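Probable transcriptional regulator (Rhodococcus jostii, PDB 3ON2) probably acts as a TetR-family transcriptional regulator that binds DNA through a helix-turn-helix motif, its precise function being unknown. Local coordinates at residues A64-G67 and F68-T72; V98-A101 and L102-E106. All blocks are in the same frame, centred on the assembly; numbering follows the deposited sequence. Where two conformers were deposited one is given.

Contact 1: residues A64-G67 and F68-T72; sequences AESG and FLRLT
Ala64 O accepts the backbone N-H of Phe68 at 3.1 Å, one of four successive i to i+4 bonds in this stretch of helix. The Phe68 ring comes back beside the same carbonyl. Its CG is anti to the carbonyl carbon of Phe68 (chi1 -78°), which brings CD2 to 3.3 Å from Ala64 O. Glu65 O takes the N-H of Leu69 in the carbonyl plane. Beyond that bond, the aliphatic CG of Glu65 lies 4.4 Å from Leu69 CD1, a loose apolar contact. Ser66 is gripped at two atoms. Its O accepts Arg70 N at 3.0 Å and also Arg70 NE at 3.3 Å, and the two donors come from opposite faces of the carbonyl plane. The NE bond stands well above that plane and is bent. Ser66 OG, near the guanidinium edge but somewhat out of its plane, accepts NE as well, at 3.2 Å in a bent bond. Arg70 NH2 adds a weak bond to this hydroxyl. The Arg70 chain is bent at chi3 (-88°), which folds the guanidinium back over the preceding turn. The group's strongest partner is Glu22 on helix 13-28, which forms a salt bridge with NH2. With Arg70 replaced by an alanine, Glu22 would probably lose this charged mate and Ser66 OG its two donors. Gly67 closes the series, its O accepting Leu71 N at 2.9 Å. All of this lies on helix 56-81. Phe68 and Leu71 line the pocket that holds a bound polyether, probably from the crystallisation liquor. Phe68 packs on Met111 of helix 105-115 and Ala127 of helix 122-144, while Leu71 meets Tyr97 of helix 86-103.

Contact 2: residues V98-A101 and L102-E106; sequences VSFA and LAHRE
Val98 O and Ser99 O accept the backbone N-H groups of Leu102 and Ala103, both at 3.0 Å, in the last regular turn of helix 86-103. His104 then leaves helical geometry (phi -138°, psi 56°). Its N makes a weak bond to Ala101 O, at 3.4 Å. His104 is also the N-cap residue of helix 105-115, so a single residue separates the two helices. Its CB points toward the preceding turn, and CG stands anti to the carbonyl carbon, which swings the imidazole over Phe100. CD2 sits 3.6 Å above the plane of the Phe100 ring, over its centre. The rings are inclined at 38°, and their centroids are 4.5 Å apart. The same CD2 is 3.1 Å from Phe100 O, which lies at the edge of the imidazole. On another side of the helix, Val98 and Leu102 run side by side, with CG1 of Val98 and CD1 of Leu102 3.9 Å apart. In one of its two conformers Arg105 NE donates to Leu102 O at 3.1 Å, a bond that is therefore doubtful. Val98, Ala101 and Leu102 pack against helix 153-172, whereas His104 touches Glu22 of helix 13-28. The arrangement is a one-residue junction between helices in what is probably the all-helical ligand-binding domain of a TetR-family protein, against helix 13-28.

Contact 1 comes first along the chain, on helix 56-81. Contact 2 follows on helix 86-103 and runs over the junction into helix 105-115. Their centres are about 12 Å apart, and they touch through the Phe100 ring. Phe100 CE1 is 3.7 Å from Leu71 CA, and Phe100 CZ is 3.7 Å from Gly67 O. The two contacts thus pack successive helices together near the centre of the chain. Both also reach Glu22 on helix 13-28, through Arg70 and His104. In TetR-family proteins the pocket and the DNA-binding domain are coupled, and these contacts lie in a region consistent with such a connection.

Contact 1: residues A64-G67 and F68-T72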
loop_
_atom_site.group_PDB
_atom_site.type_symbol
_atom_site.label_atom_id
_atom_site.label_comp_id
_atom_site.label_asym_id
_atom_site.label_seq_id
_atom_site.Cartn_x
_atom_site.Cartn_y
_atom_site.Cartn_z
ATOM N N ALA A 64 6.571 -0.985 7.845
ATOM C CA ALA A 64 5.139 -0.699 7.704
ATOM C C ALA A 64 4.913 0.761 7.292
ATOM O O ALA A 64 4.132 1.039 6.377
ATOM C CB ALA A 64 4.417 -1.014 9.008
ATOM N N GLU A 65 5.576 1.693 7.968
ATOM C CA GLU A 65 5.464 3.126 7.623
ATOM C C GLU A 65 5.913 3.398 6.185
ATOM O O GLU A 65 5.213 4.058 5.417
ATOM C CB GLU A 65 6.280 3.984 8.602
ATOM C CG GLU A 65 5.952 5.480 8.508
ATOM C CD GLU A 65 7.071 6.360 9.035
ATOM O OE1 GLU A 65 8.217 5.866 9.197
ATOM O OE2 GLU A 65 6.803 7.555 9.269
ATOM N N SER A 66 7.070 2.851 5.831
ATOM C CA SER A 66 7.607 2.960 4.487
ATOM C C SER A 66 6.663 2.375 3.423
ATOM O O SER A 66 6.555 2.923 2.309
ATOM C CB SER A 66 8.942 2.229 4.414
ATOM O OG SER A 66 9.412 2.241 3.082
ATOM N N GLY A 67 6.020 1.258 3.757
ATOM C CA GLY A 67 5.032 0.642 2.881
ATOM C C GLY A 67 3.850 1.550 2.566
ATOM O O GLY A 67 3.452 1.692 1.415
ATOM N N PHE A 68 3.283 2.169 3.590
ATOM C CA PHE A 68 2.202 3.111 3.376
ATOM C C PHE A 68 2.657 4.326 2.599
ATOM O O PHE A 68 1.971 4.756 1.671
ATOM C CB PHE A 68 1.534 3.520 4.690
ATOM C CG PHE A 68 0.585 2.497 5.212
ATOM C CD1 PHE A 68 -0.619 2.234 4.542
ATOM C CD2 PHE A 68 0.902 1.780 6.362
ATOM C CE1 PHE A 68 -1.492 1.291 5.022
ATOM C CE2 PHE A 68 0.046 0.820 6.857
ATOM C CZ PHE A 68 -1.157 0.574 6.199
ATOM N N LEU A 69 3.825 4.870 2.949
ATOM C CA LEU A 69 4.348 6.047 2.225
ATOM C C LEU A 69 4.464 5.752 0.730
ATOM O O LEU A 69 4.059 6.569 -0.131
ATOM C CB LEU A 69 5.701 6.475 2.810
ATOM C CG LEU A 69 5.576 7.137 4.187
ATOM C CD1 LEU A 69 6.960 7.441 4.753
ATOM C CD2 LEU A 69 4.736 8.414 4.141
ATOM N N ARG A 70 4.973 4.567 0.419
ATOM C CA ARG A 70 5.137 4.121 -0.964
ATOM C C ARG A 70 3.815 3.826 -1.658
ATOM O O ARG A 70 3.679 4.083 -2.863
ATOM C CB ARG A 70 6.078 2.916 -1.041
ATOM C CG ARG A 70 7.529 3.301 -0.755
ATOM C CD ARG A 70 8.414 2.114 -0.995
ATOM N NE ARG A 70 8.503 1.324 0.204
ATOM C CZ ARG A 70 8.738 0.018 0.216
ATOM N NH1 ARG A 70 8.849 -0.666 -0.931
ATOM N NH2 ARG A 70 8.826 -0.605 1.381
ATOM N N LEU A 71 2.846 3.297 -0.913
ATOM C CA LEU A 71 1.512 3.075 -1.479
ATOM C C LEU A 71 0.851 4.408 -1.826
ATOM O O LEU A 71 0.266 4.555 -2.908
ATOM C CB LEU A 71 0.611 2.271 -0.521
ATOM C CG LEU A 71 -0.884 2.157 -0.894
ATOM C CD1 LEU A 71 -1.120 1.485 -2.293
ATOM C CD2 LEU A 71 -1.621 1.393 0.200
ATOM N N THR A 72 0.937 5.373 -0.910
ATOM C CA THR A 72 0.432 6.714 -1.204
ATOM C C THR A 72 1.120 7.311 -2.451
ATOM O O THR A 72 0.456 7.823 -3.348
ATOM C CB THR A 72 0.586 7.666 0.010
ATOM O OG1 THR A 72 -0.170 7.154 1.110
ATOM C CG2 THR A 72 0.084 9.085 -0.337
#

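Contact 2: residues V98-A101 and L102-E106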
loop_
_atom_site.group_PDB
_atom_site.type_symbol
_atom_site.label_atom_id
_atom_site.label_comp_id
_atom_site.label_asym_id
_atom_site.label_seq_id
_atom_site.Cartn_x
_atom_site.Cartn_y
_atom_site.Cartn_z
ATOM N N VAL A 98 -4.339 -2.528 -6.880
ATOM C CA VAL A 98 -4.225 -3.969 -7.088
ATOM C C VAL A 98 -2.799 -4.328 -7.520
ATOM O O VAL A 98 -2.217 -5.276 -6.988
ATOM C CB VAL A 98 -5.335 -4.498 -8.050
ATOM C CG1 VAL A 98 -5.198 -6.017 -8.302
ATOM C CG2 VAL A 98 -6.736 -4.202 -7.448
ATOM N N SER A 99 -2.217 -3.560 -8.435
ATOM C CA SER A 99 -0.812 -3.794 -8.823
ATOM C C SER A 99 0.163 -3.693 -7.660
ATOM O O SER A 99 1.105 -4.512 -7.565
ATOM C CB SER A 99 -0.368 -2.820 -9.908
ATOM O OG SER A 99 -1.126 -3.082 -11.055
ATOM N N PHE A 100 -0.042 -2.690 -6.799
ATOM C CA PHE A 100 0.807 -2.548 -5.614
ATOM C C PHE A 100 0.730 -3.776 -4.702
ATOM O O PHE A 100 1.757 -4.304 -4.241
ATOM C CB PHE A 100 0.428 -1.294 -4.799
ATOM C CG PHE A 100 1.389 -0.988 -3.692
ATOM C CD1 PHE A 100 2.441 -0.099 -3.898
ATOM C CD2 PHE A 100 1.259 -1.609 -2.434
ATOM C CE1 PHE A 100 3.351 0.185 -2.852
ATOM C CE2 PHE A 100 2.161 -1.347 -1.405
ATOM C CZ PHE A 100 3.210 -0.447 -1.613
ATOM N N ALA A 101 -0.505 -4.172 -4.406
ATOM C CA ALA A 101 -0.798 -5.303 -3.546
ATOM C C ALA A 101 -0.136 -6.579 -4.066
ATOM O O ALA A 101 0.479 -7.336 -3.294
ATOM C CB ALA A 101 -2.301 -5.480 -3.445
ATOM N N LEU A 102 -0.232 -6.816 -5.376
ATOM C CA LEU A 102 0.298 -8.048 -5.932
ATOM C C LEU A 102 1.824 -8.015 -6.074
ATOM O O LEU A 102 2.487 -9.056 -6.002
ATOM C CB LEU A 102 -0.448 -8.428 -7.225
ATOM C CG LEU A 102 -1.982 -8.677 -7.042
ATOM C CD1 LEU A 102 -2.676 -8.994 -8.378
ATOM C CD2 LEU A 102 -2.310 -9.806 -5.977
ATOM N N ALA A 103 2.393 -6.817 -6.206
ATOM C CA ALA A 103 3.843 -6.675 -6.233
ATOM C C ALA A 103 4.498 -6.678 -4.859
ATOM O O ALA A 103 5.715 -6.845 -4.776
ATOM C CB ALA A 103 4.267 -5.435 -6.992
ATOM N N HIS A 104 3.725 -6.455 -3.798
ATOM C CA HIS A 104 4.281 -6.314 -2.453
ATOM C C HIS A 104 3.407 -7.059 -1.451
ATOM O O HIS A 104 2.931 -6.480 -0.466
ATOM C CB HIS A 104 4.336 -4.834 -2.065
ATOM C CG HIS A 104 5.071 -3.983 -3.045
ATOM N ND1 HIS A 104 6.449 -3.897 -3.070
ATOM C CD2 HIS A 104 4.625 -3.160 -4.021
ATOM C CE1 HIS A 104 6.820 -3.058 -4.023
ATOM N NE2 HIS A 104 5.733 -2.594 -4.613
ATOM N N ARG A 105 3.211 -8.347 -1.696
ATOM C CA ARG A 105 2.247 -9.134 -0.919
ATOM C C ARG A 105 2.584 -9.267 0.560
ATOM O O ARG A 105 1.719 -9.043 1.405
ATOM C CB ARG A 105 2.063 -10.512 -1.554
ATOM C CG ARG A 105 1.622 -10.410 -2.989
ATOM C CD ARG A 105 1.228 -11.748 -3.576
ATOM N NE ARG A 105 1.163 -11.660 -5.032
ATOM C CZ ARG A 105 0.735 -12.648 -5.807
ATOM N NH1 ARG A 105 0.363 -13.791 -5.256
ATOM N NH2 ARG A 105 0.708 -12.502 -7.120
ATOM N N GLU A 106 3.822 -9.646 0.875
ATOM C CA GLU A 106 4.245 -9.756 2.291
ATOM C C GLU A 106 4.355 -8.371 2.964
ATOM O O GLU A 106 4.030 -8.225 4.142
ATOM C CB GLU A 106 5.563 -10.532 2.447
ATOM C CG GLU A 106 5.509 -11.995 2.009
ATOM C CD GLU A 106 4.606 -12.843 2.894
ATOM O OE1 GLU A 106 4.214 -12.396 3.987
ATOM O OE2 GLU A 106 4.275 -13.973 2.499
#